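Local coordinates for protein pyruvate kinase (Pseudomonas aeruginosa, PDB 6QXL) that probably catalyses the final step of glycolysis, transferring the phosphoryl group of phosphoenolpyruvate to ADP to yield pyruvate and ATP, at residues L66-G71 with V219-R224; G71-I76 with R248-V253; R273-V278 with M393-S398; R358-I363 with S386-L391. All coordinates share one frame; numbering follows the deposited sequence.

Interaction 1: residues L66-G71 with V219-R224; sequences LGDLQG and VAKIER. With MG (magnesium ion), chain N.
L66 to D68 and V219 to K221 are extended strand segments that meet through side chains alone: their nearest CA atoms, those of D68 and V219, stand 8.8 Å apart, too far for backbone pairing. Strand 190-193 fills the interval and bonds to G67 through its backbone. The alternation of the strands turns L66, V219 and K221 toward the other segment, while D68 brings only the end of its side chain nearer. L66 CD1 meets V219 CG2 at 4.2 Å, the two side chains crossing at about a right angle. These are the third and fifth strands of the closed eight-stranded parallel barrel of pyruvate kinase, a TIM barrel, and the contact reaches across the one strand between them. One step further along, K221 NZ donates to the syn lone pair of D68 OD1 at 2.8 Å, with a second, weak bond to D68 OD2 at 3.2 Å. A turn at chi3 (67°) in the otherwise extended lysine chain brings the ammonium to the carboxylate. D68 OD2 also forms a salt bridge with R34, its strongest polar partner, which helps to hold the carboxylate in place, while K221 NZ has further hydrogen-bond partners in S194 OG and a bound malonate ion. Just past the strand end, E223 directs an extended side chain to the magnesium ion, which OE2 ligates; the refined bond is implausibly short and its length doubtful.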
# COMPACT_ATOMS: atom_id res chain seq x y z
N LEU A 66 -22.57 -26.67 22.01
CA LEU A 66 -21.21 -26.59 22.47
C LEU A 66 -21.21 -26.99 23.94
O LEU A 66 -22.00 -26.45 24.72
CB LEU A 66 -20.68 -25.17 22.28
CG LEU A 66 -19.25 -24.92 22.73
CD1 LEU A 66 -18.62 -23.87 21.85
CD2 LEU A 66 -19.16 -24.47 24.17
N GLY A 67 -20.31 -27.91 24.29
CA GLY A 67 -20.15 -28.37 25.65
C GLY A 67 -18.84 -27.85 26.20
O GLY A 67 -17.78 -28.09 25.62
N ASP A 68 -18.92 -27.15 27.33
CA ASP A 68 -17.78 -26.45 27.89
C ASP A 68 -17.27 -27.21 29.11
O ASP A 68 -17.94 -27.24 30.13
CB ASP A 68 -18.18 -24.99 28.23
CG ASP A 68 -16.99 -24.04 28.35
OD1 ASP A 68 -15.98 -24.45 28.97
OD2 ASP A 68 -17.04 -22.91 27.81
N LEU A 69 -16.09 -27.79 28.99
CA LEU A 69 -15.45 -28.52 30.10
C LEU A 69 -15.01 -27.56 31.19
O LEU A 69 -14.47 -26.49 30.92
CB LEU A 69 -14.21 -29.29 29.63
CG LEU A 69 -14.44 -30.30 28.47
CD1 LEU A 69 -13.10 -30.87 27.99
CD2 LEU A 69 -15.44 -31.41 28.91
N GLN A 70 -15.22 -27.95 32.45
CA GLN A 70 -14.86 -27.07 33.56
C GLN A 70 -13.38 -26.82 33.65
O GLN A 70 -12.94 -25.72 33.93
CB GLN A 70 -15.38 -27.66 34.86
CG GLN A 70 -14.96 -26.89 36.10
CD GLN A 70 -15.57 -27.41 37.37
OE1 GLN A 70 -16.61 -26.95 37.75
NE2 GLN A 70 -14.89 -28.39 38.03
N GLY A 71 -12.59 -27.86 33.44
CA GLY A 71 -11.13 -27.69 33.46
C GLY A 71 -10.62 -27.71 34.89
O GLY A 71 -11.38 -27.88 35.88
N VAL A 219 -12.75 -26.72 20.69
CA VAL A 219 -12.51 -25.31 20.90
C VAL A 219 -11.48 -25.11 21.99
O VAL A 219 -11.70 -25.53 23.11
CB VAL A 219 -13.78 -24.57 21.30
CG1 VAL A 219 -13.51 -23.07 21.37
CG2 VAL A 219 -14.90 -24.88 20.31
N ALA A 220 -10.38 -24.45 21.67
CA ALA A 220 -9.39 -24.06 22.67
C ALA A 220 -9.73 -22.72 23.27
O ALA A 220 -9.79 -21.72 22.57
CB ALA A 220 -7.99 -24.02 22.08
N LYS A 221 -9.97 -22.70 24.57
CA LYS A 221 -10.20 -21.45 25.29
C LYS A 221 -8.87 -20.83 25.67
O LYS A 221 -8.11 -21.43 26.39
CB LYS A 221 -11.06 -21.71 26.51
CG LYS A 221 -12.47 -22.14 26.13
CD LYS A 221 -13.21 -22.72 27.31
CE LYS A 221 -13.50 -21.68 28.38
NZ LYS A 221 -14.41 -22.20 29.42
N ILE A 222 -8.61 -19.63 25.17
CA ILE A 222 -7.35 -18.94 25.45
C ILE A 222 -7.55 -18.15 26.75
O ILE A 222 -8.10 -17.07 26.74
CB ILE A 222 -6.95 -18.01 24.29
CG1 ILE A 222 -7.06 -18.72 22.93
CG2 ILE A 222 -5.56 -17.47 24.49
CD1 ILE A 222 -6.38 -20.05 22.86
N GLU A 223 -7.19 -18.76 27.87
CA GLU A 223 -7.31 -18.23 29.21
C GLU A 223 -6.03 -18.24 30.05
O GLU A 223 -6.05 -17.85 31.16
CB GLU A 223 -8.32 -19.08 30.01
CG GLU A 223 -9.77 -19.04 29.58
CD GLU A 223 -10.70 -19.93 30.40
OE1 GLU A 223 -10.50 -21.12 30.39
OE2 GLU A 223 -11.66 -19.43 31.03
N ARG A 224 -4.91 -18.72 29.53
CA ARG A 224 -3.69 -18.85 30.33
C ARG A 224 -2.63 -17.92 29.85
O ARG A 224 -2.45 -17.77 28.65
CB ARG A 224 -3.15 -20.28 30.33
CG ARG A 224 -3.90 -21.17 31.24
CD ARG A 224 -3.46 -21.26 32.69
NE ARG A 224 -3.88 -22.48 33.29
CZ ARG A 224 -4.48 -22.60 34.49
NH1 ARG A 224 -4.72 -21.52 35.24
NH2 ARG A 224 -4.84 -23.79 34.95
MG MG N . -13.04 -19.01 31.78
O HOH W 1 -14.51 -18.39 33.80

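Interaction 2: residues G71-I76 with R248-V253; sequences GPKIRI and RGDLGV. With MG (magnesium ion), chain N.
K73 meets D250 at the oxygens of the carboxylate, the flat group of this contact. K73 NZ comes nearest to D250 OD2, at 3.3 Å, and forms a long salt bridge with D250 OD1 at 3.7 Å, without a direct hydrogen bond. The magnesium ion, ligated by D250 OD2 at 2.3 Å, and water 2, which donates to D250 OD1 at 2.8 Å, are both displaced from the carboxylate plane, to opposite sides of it. Water thus supplements the long ion pair: water 2 also accepts a weak bond from K73, and water 1 accepts from K73 NZ at 3.1 Å while lying 2.6 Å from the magnesium. K73 spans the gap between the backbones with an almost fully extended chain, its CG anti to the backbone N (chi1 -165°), and turns only at the last bond (chi4 70°). Behind D250, the start of helix 248-255 offers the backbone N atoms of G249 and D250 to a malonate ion, and R296 of a second subunit bonds the carbonyls of R248 and G249. With E223 as the other protein ligand, this is the divalent-metal site of pyruvate kinase, set in the cleft where the chain leaves the barrel for the smaller beta domain.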
# COMPACT_ATOMS: atom_id res chain seq x y z
N GLY A 71 -12.59 -27.86 33.44
CA GLY A 71 -11.13 -27.69 33.46
C GLY A 71 -10.62 -27.71 34.89
O GLY A 71 -11.38 -27.88 35.88
N PRO A 72 -9.32 -27.41 35.07
CA PRO A 72 -8.70 -27.28 36.38
C PRO A 72 -8.90 -25.86 37.00
O PRO A 72 -8.00 -25.05 37.20
CB PRO A 72 -7.26 -27.50 36.06
CG PRO A 72 -7.07 -26.87 34.70
CD PRO A 72 -8.35 -27.24 33.99
N LYS A 73 -10.15 -25.49 37.03
CA LYS A 73 -10.55 -24.31 37.78
C LYS A 73 -10.45 -24.63 39.27
O LYS A 73 -10.88 -25.72 39.74
CB LYS A 73 -11.95 -23.91 37.43
CG LYS A 73 -12.31 -22.51 37.88
CD LYS A 73 -13.75 -22.16 37.47
CE LYS A 73 -13.96 -20.66 37.31
NZ LYS A 73 -13.27 -20.06 36.12
N ILE A 74 -9.77 -23.72 39.99
CA ILE A 74 -9.51 -23.97 41.41
C ILE A 74 -10.59 -23.20 42.16
O ILE A 74 -10.77 -22.00 41.96
CB ILE A 74 -8.14 -23.45 41.82
CG1 ILE A 74 -7.03 -24.04 40.96
CG2 ILE A 74 -7.91 -23.66 43.28
CD1 ILE A 74 -5.75 -23.23 41.02
N ARG A 75 -11.29 -23.90 43.06
CA ARG A 75 -12.37 -23.27 43.81
C ARG A 75 -12.12 -23.42 45.30
O ARG A 75 -11.44 -24.35 45.76
CB ARG A 75 -13.73 -23.85 43.49
CG ARG A 75 -13.95 -24.26 42.06
CD ARG A 75 -15.46 -24.58 41.83
NE ARG A 75 -15.78 -24.56 40.39
CZ ARG A 75 -16.45 -23.59 39.73
NH1 ARG A 75 -16.94 -22.52 40.34
NH2 ARG A 75 -16.59 -23.68 38.43
N ILE A 76 -12.69 -22.49 46.06
CA ILE A 76 -12.77 -22.64 47.50
C ILE A 76 -13.85 -23.65 47.91
O ILE A 76 -14.66 -24.06 47.10
CB ILE A 76 -12.95 -21.29 48.20
CG1 ILE A 76 -14.34 -20.72 47.95
CG2 ILE A 76 -11.86 -20.30 47.77
CD1 ILE A 76 -14.50 -19.25 48.36
N ARG A 248 -12.19 -13.84 27.96
CA ARG A 248 -11.61 -12.63 28.50
C ARG A 248 -11.67 -12.54 30.02
O ARG A 248 -10.89 -11.81 30.60
CB ARG A 248 -12.23 -11.39 27.87
CG ARG A 248 -12.00 -11.37 26.38
CD ARG A 248 -12.57 -10.13 25.72
NE ARG A 248 -13.94 -9.89 26.10
CZ ARG A 248 -14.65 -8.85 25.65
NH1 ARG A 248 -14.12 -7.98 24.80
NH2 ARG A 248 -15.91 -8.68 26.05
N GLY A 249 -12.60 -13.28 30.63
CA GLY A 249 -12.68 -13.34 32.09
C GLY A 249 -11.39 -13.89 32.70
O GLY A 249 -10.62 -13.15 33.32
N ASP A 250 -11.11 -15.15 32.48
CA ASP A 250 -9.92 -15.74 33.05
C ASP A 250 -8.65 -15.16 32.44
O ASP A 250 -7.66 -14.96 33.16
CB ASP A 250 -9.92 -17.26 32.95
CG ASP A 250 -10.85 -17.91 33.97
OD1 ASP A 250 -10.66 -17.61 35.17
OD2 ASP A 250 -11.70 -18.74 33.57
N LEU A 251 -8.67 -14.86 31.14
CA LEU A 251 -7.48 -14.32 30.50
C LEU A 251 -7.09 -12.97 31.10
O LEU A 251 -5.91 -12.71 31.33
CB LEU A 251 -7.69 -14.19 28.99
CG LEU A 251 -6.47 -13.74 28.17
CD1 LEU A 251 -5.30 -14.71 28.22
CD2 LEU A 251 -6.92 -13.56 26.74
N GLY A 252 -8.09 -12.13 31.36
CA GLY A 252 -7.84 -10.81 31.94
C GLY A 252 -7.21 -10.91 33.33
O GLY A 252 -6.35 -10.13 33.67
N VAL A 253 -7.65 -11.88 34.12
CA VAL A 253 -7.03 -12.11 35.41
C VAL A 253 -5.56 -12.50 35.23
O VAL A 253 -4.68 -11.99 35.94
CB VAL A 253 -7.80 -13.19 36.19
CG1 VAL A 253 -7.02 -13.62 37.42
CG2 VAL A 253 -9.16 -12.69 36.61
MG MG N . -13.04 -19.01 31.78
O HOH W 2 -10.51 -18.98 37.62
O HOH W 1 -14.51 -18.39 33.80

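Interaction 3: residues R273-V278 with M393-S398; sequences RNNKVV and MSRIRS
R395 carries this contact, inserting its side chain beside the backbone of N275, K276 and V277. In the packed part the aliphatic arm of the arginine lies against N275 while its end makes polar contacts. Bends at chi2 (-50°) and chi3 (79°) fold the arginine so that R395 CG lies 3.5 Å from N275 OD1 and its guanidinium reaches the next carbonyl. There R395 NH1 lies 2.8 Å from K276 O, but the N-H...O angle of 116° makes this a weak hydrogen bond despite the short separation. The same nitrogen, R395 NH1, passes V277 CA at 3.8 Å. Rotation of the guanidinium is fixed more firmly on its other nitrogens: R395 NH2 bonds S394 OG at 2.9 Å, almost straight and in the guanidinium plane, and forms a salt bridge with D311, while NE donates to L391 O. The buried group is therefore held by partners from both domains, with D311 the strongest. N275 OD1, for its part, accepts from R351.

The other side is loose. K276 turns its CB away, and its side chain stays 6.0 Å from the opposite segment at its nearest, so only its carbonyl serves the contact; exposed R273 likewise points away.

N275 has positive phi as the C-prime residue of a Schellman motif, which ends helix 260-273 and turns the chain toward barrel strand 277-281. The arginine, on the segment that follows from helix 388-394, bridges the barrel and the alpha/beta domain, with N275 touching I392, V277 touching L391, and helix 359-373 packing against M393 and I396.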
# COMPACT_ATOMS: atom_id res chain seq x y z
N ARG A 273 -6.01 -16.76 10.16
CA ARG A 273 -4.88 -17.10 9.29
C ARG A 273 -4.63 -18.60 9.24
O ARG A 273 -4.28 -19.11 8.18
CB ARG A 273 -3.62 -16.43 9.75
CG ARG A 273 -3.60 -15.00 9.41
CD ARG A 273 -2.24 -14.47 9.72
NE ARG A 273 -2.25 -13.09 9.33
CZ ARG A 273 -1.40 -12.17 9.76
NH1 ARG A 273 -0.45 -12.47 10.65
NH2 ARG A 273 -1.57 -10.92 9.33
N ASN A 274 -4.82 -19.27 10.37
CA ASN A 274 -4.69 -20.72 10.42
C ASN A 274 -5.99 -21.47 10.10
O ASN A 274 -6.10 -22.64 10.39
CB ASN A 274 -4.15 -21.16 11.78
CG ASN A 274 -2.75 -20.72 12.01
OD1 ASN A 274 -1.81 -21.37 11.54
ND2 ASN A 274 -2.58 -19.62 12.73
N ASN A 275 -6.95 -20.79 9.50
CA ASN A 275 -8.20 -21.41 9.05
C ASN A 275 -9.00 -22.06 10.17
O ASN A 275 -9.55 -23.12 10.00
CB ASN A 275 -7.91 -22.38 7.90
CG ASN A 275 -7.30 -21.69 6.69
OD1 ASN A 275 -7.74 -20.62 6.30
ND2 ASN A 275 -6.34 -22.32 6.08
N LYS A 276 -9.07 -21.38 11.30
CA LYS A 276 -9.88 -21.79 12.44
C LYS A 276 -10.98 -20.80 12.72
O LYS A 276 -10.90 -19.64 12.33
CB LYS A 276 -9.02 -21.94 13.68
CG LYS A 276 -7.76 -22.74 13.45
CD LYS A 276 -8.04 -24.12 12.87
CE LYS A 276 -6.78 -24.96 12.92
NZ LYS A 276 -7.11 -26.30 12.37
N VAL A 277 -11.99 -21.27 13.44
CA VAL A 277 -13.13 -20.44 13.86
C VAL A 277 -12.75 -19.75 15.17
O VAL A 277 -12.00 -20.31 15.97
CB VAL A 277 -14.36 -21.33 14.07
CG1 VAL A 277 -15.58 -20.50 14.41
CG2 VAL A 277 -14.65 -22.13 12.83
N VAL A 278 -13.27 -18.55 15.39
CA VAL A 278 -12.97 -17.84 16.64
C VAL A 278 -14.19 -17.21 17.27
O VAL A 278 -14.98 -16.58 16.58
CB VAL A 278 -11.82 -16.82 16.44
CG1 VAL A 278 -12.16 -15.79 15.38
CG2 VAL A 278 -11.48 -16.13 17.74
N MET A 393 -13.80 -20.58 2.88
CA MET A 393 -14.45 -19.42 2.27
C MET A 393 -14.68 -18.31 3.30
O MET A 393 -14.41 -17.14 3.03
CB MET A 393 -15.77 -19.79 1.61
CG MET A 393 -15.64 -20.74 0.43
SD MET A 393 -17.26 -21.06 -0.27
CE MET A 393 -16.82 -22.04 -1.69
N SER A 394 -15.13 -18.69 4.50
CA SER A 394 -15.56 -17.72 5.48
C SER A 394 -14.41 -17.07 6.26
O SER A 394 -14.64 -16.15 7.03
CB SER A 394 -16.57 -18.36 6.43
OG SER A 394 -16.00 -19.46 7.10
N ARG A 395 -13.17 -17.53 6.05
CA ARG A 395 -12.00 -16.81 6.54
C ARG A 395 -11.73 -15.51 5.79
O ARG A 395 -10.95 -14.71 6.24
CB ARG A 395 -10.73 -17.65 6.46
CG ARG A 395 -10.74 -19.01 7.12
CD ARG A 395 -11.22 -19.00 8.54
NE ARG A 395 -12.68 -18.93 8.59
CZ ARG A 395 -13.38 -18.60 9.66
NH1 ARG A 395 -12.76 -18.30 10.80
NH2 ARG A 395 -14.70 -18.54 9.57
N ILE A 396 -12.36 -15.30 4.65
CA ILE A 396 -12.09 -14.14 3.82
C ILE A 396 -13.18 -13.11 4.03
O ILE A 396 -14.36 -13.43 3.98
CB ILE A 396 -12.05 -14.56 2.33
CG1 ILE A 396 -10.98 -15.61 2.10
CG2 ILE A 396 -11.79 -13.38 1.43
CD1 ILE A 396 -9.61 -15.19 2.53
N ARG A 397 -12.78 -11.86 4.22
CA ARG A 397 -13.76 -10.81 4.43
C ARG A 397 -14.63 -10.70 3.21
O ARG A 397 -14.12 -10.64 2.10
CB ARG A 397 -13.10 -9.47 4.69
CG ARG A 397 -12.45 -9.33 6.06
CD ARG A 397 -11.61 -8.05 6.12
NE ARG A 397 -11.88 -7.28 7.34
CZ ARG A 397 -11.24 -7.44 8.48
NH1 ARG A 397 -10.24 -8.31 8.60
NH2 ARG A 397 -11.61 -6.74 9.52
N SER A 398 -15.94 -10.68 3.42
CA SER A 398 -16.90 -10.51 2.35
C SER A 398 -18.26 -10.20 2.93
O SER A 398 -18.49 -10.39 4.11
CB SER A 398 -16.98 -11.80 1.52
OG SER A 398 -18.00 -11.72 0.53

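Interaction 4: residues R358-I363 with S386-L391; sequences RCDESI and SGFTPL. With G6P (6-O-phosphono-alpha-D-glucopyranose), chain M.
The F388 ring meets R358 and D360 at one side: F388 CZ lies 3.9 Å from R358 NE, and F388 CE2 lies 3.5 Å from D360 OD2. Guanidinium and ring planes stand 88° apart, carboxylate and ring planes 37°, so neither group stacks on the phenyl. F388 CG is anti to the backbone N, which sends the ring toward helix 359-373. In the next shell the two charged residues fix one another, R358 NH1 donating to the syn lone pair of D360 OD2 at 2.9 Å. D360 holds its CG between the backbone N and the carbonyl carbon (chi1 48°), where OD1 also accepts from E361 N at 2.9 Å. R358 is the N-cap of this helix, and its carbonyl receives both S362 N and S362 OG.

On the other segment, G387 is at the N-cap position of helix 388-394, whose first turn faces the glucose-6-phosphate. S386 N binds O1P at 2.8 Å and S386 OG binds it at 2.7 Å, while T389 N reaches O2P at 3.1 Å. T470 hydrogen-bonds T389 OG1, and W455 and F374 of a third subunit pack behind C359 and S362.

The phosphate is thus gripped here by neutral donors at a helix N-terminus, which would favour an anion. D360 OD2 lies not far from phosphate O3P, and its pairing with R358 probably offsets part of that negative charge beside the effector.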
# COMPACT_ATOMS: atom_id res chain seq x y z
N ARG A 358 -3.33 -26.40 -0.56
CA ARG A 358 -4.17 -27.44 -1.05
C ARG A 358 -5.00 -26.97 -2.20
O ARG A 358 -5.12 -25.78 -2.44
CB ARG A 358 -5.14 -27.89 0.06
CG ARG A 358 -4.48 -28.33 1.35
CD ARG A 358 -5.43 -28.29 2.50
NE ARG A 358 -6.61 -29.08 2.36
CZ ARG A 358 -6.81 -30.40 2.35
NH1 ARG A 358 -8.03 -30.89 2.20
NH2 ARG A 358 -5.76 -31.21 2.44
N CYS A 359 -5.61 -27.92 -2.88
CA CYS A 359 -6.46 -27.65 -4.00
C CYS A 359 -7.84 -27.12 -3.58
O CYS A 359 -8.37 -26.19 -4.19
CB CYS A 359 -6.62 -28.92 -4.85
SG CYS A 359 -7.94 -28.90 -6.10
N ASP A 360 -8.43 -27.74 -2.55
CA ASP A 360 -9.77 -27.31 -2.12
C ASP A 360 -9.70 -25.94 -1.47
O ASP A 360 -10.60 -25.11 -1.69
CB ASP A 360 -10.47 -28.35 -1.23
CG ASP A 360 -9.60 -28.88 -0.09
OD1 ASP A 360 -8.41 -28.44 0.05
OD2 ASP A 360 -10.14 -29.74 0.64
N GLU A 361 -8.61 -25.69 -0.72
CA GLU A 361 -8.30 -24.34 -0.24
C GLU A 361 -8.33 -23.35 -1.41
O GLU A 361 -8.96 -22.30 -1.31
CB GLU A 361 -6.93 -24.31 0.46
CG GLU A 361 -6.69 -23.12 1.40
CD GLU A 361 -5.33 -23.08 2.03
OE1 GLU A 361 -4.73 -24.17 2.21
OE2 GLU A 361 -4.91 -21.95 2.39
N SER A 362 -7.69 -23.71 -2.52
CA SER A 362 -7.61 -22.82 -3.68
C SER A 362 -8.94 -22.47 -4.30
O SER A 362 -9.15 -21.31 -4.68
CB SER A 362 -6.69 -23.41 -4.75
OG SER A 362 -5.35 -23.29 -4.33
N ILE A 363 -9.84 -23.43 -4.38
CA ILE A 363 -11.15 -23.17 -4.95
C ILE A 363 -11.96 -22.27 -4.02
O ILE A 363 -12.69 -21.39 -4.48
CB ILE A 363 -11.95 -24.48 -5.21
CG1 ILE A 363 -11.22 -25.38 -6.22
CG2 ILE A 363 -13.35 -24.17 -5.71
CD1 ILE A 363 -11.32 -24.87 -7.65
N SER A 386 -18.17 -32.24 4.86
CA SER A 386 -17.82 -32.01 6.25
C SER A 386 -17.85 -30.56 6.69
O SER A 386 -17.61 -30.27 7.86
CB SER A 386 -16.43 -32.58 6.53
OG SER A 386 -15.42 -31.72 6.02
N GLY A 387 -18.10 -29.64 5.77
CA GLY A 387 -18.06 -28.20 6.06
C GLY A 387 -16.69 -27.54 5.92
O GLY A 387 -16.57 -26.34 6.12
N PHE A 388 -15.67 -28.29 5.53
CA PHE A 388 -14.33 -27.72 5.38
C PHE A 388 -14.23 -26.64 4.31
O PHE A 388 -13.57 -25.62 4.51
CB PHE A 388 -13.31 -28.82 5.06
CG PHE A 388 -11.93 -28.30 4.87
CD1 PHE A 388 -11.13 -27.99 5.97
CD2 PHE A 388 -11.40 -28.11 3.60
CE1 PHE A 388 -9.83 -27.52 5.81
CE2 PHE A 388 -10.11 -27.62 3.41
CZ PHE A 388 -9.33 -27.33 4.53
N THR A 389 -14.85 -26.86 3.17
CA THR A 389 -14.77 -25.87 2.11
C THR A 389 -15.36 -24.51 2.53
O THR A 389 -14.71 -23.51 2.37
CB THR A 389 -15.33 -26.41 0.79
OG1 THR A 389 -14.55 -27.53 0.38
CG2 THR A 389 -15.25 -25.37 -0.30
N PRO A 390 -16.56 -24.47 3.10
CA PRO A 390 -17.09 -23.17 3.54
C PRO A 390 -16.38 -22.60 4.79
O PRO A 390 -16.44 -21.41 5.02
CB PRO A 390 -18.58 -23.43 3.79
CG PRO A 390 -18.62 -24.87 4.14
CD PRO A 390 -17.55 -25.54 3.31
N LEU A 391 -15.68 -23.43 5.55
CA LEU A 391 -14.80 -22.90 6.57
C LEU A 391 -13.75 -21.98 5.96
O LEU A 391 -13.55 -20.87 6.43
CB LEU A 391 -14.13 -24.03 7.34
CG LEU A 391 -13.04 -23.61 8.33
CD1 LEU A 391 -13.61 -22.79 9.45
CD2 LEU A 391 -12.34 -24.81 8.91
C1 G6P M . -18.60 -31.87 -2.52
C2 G6P M . -18.84 -33.34 -2.83
C3 G6P M . -17.43 -33.87 -3.07
C4 G6P M . -16.34 -33.20 -2.26
C5 G6P M . -17.03 -32.78 -0.97
C6 G6P M . -16.00 -32.31 0.05
O1 G6P M . -19.89 -31.31 -2.69
O2 G6P M . -19.59 -34.03 -1.81
O3 G6P M . -17.23 -33.49 -4.41
O4 G6P M . -15.18 -34.06 -2.10
O5 G6P M . -18.00 -31.76 -1.22
O6 G6P M . -16.47 -31.33 0.95
P G6P M . -15.52 -30.84 2.21
O1P G6P M . -15.88 -31.71 3.39
O2P G6P M . -16.16 -29.48 2.11
O3P G6P M . -14.00 -31.07 2.02

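Along the chain, interactions 1 and 2 interleave, sharing G71, and both close before interaction 3 opens; interaction 4 falls between the two segments of interaction 3. Interactions 1 and 2 have centres 11 Å apart and share the magnesium ion and water 1: one lies within the barrel, the other where it meets the smaller beta domain. Interactions 3 and 4, also 11 Å apart, both use helix 388-394, whose L391 packs on N275 and V277. Interactions 1 and 3 reach the same barrel sheet with centres 20 Å apart. Interactions 2 and 4 lie 36 Å apart between centres, so any coupling between metal and effector sites would have to act over a distance, probably through the barrel or the subunit interfaces.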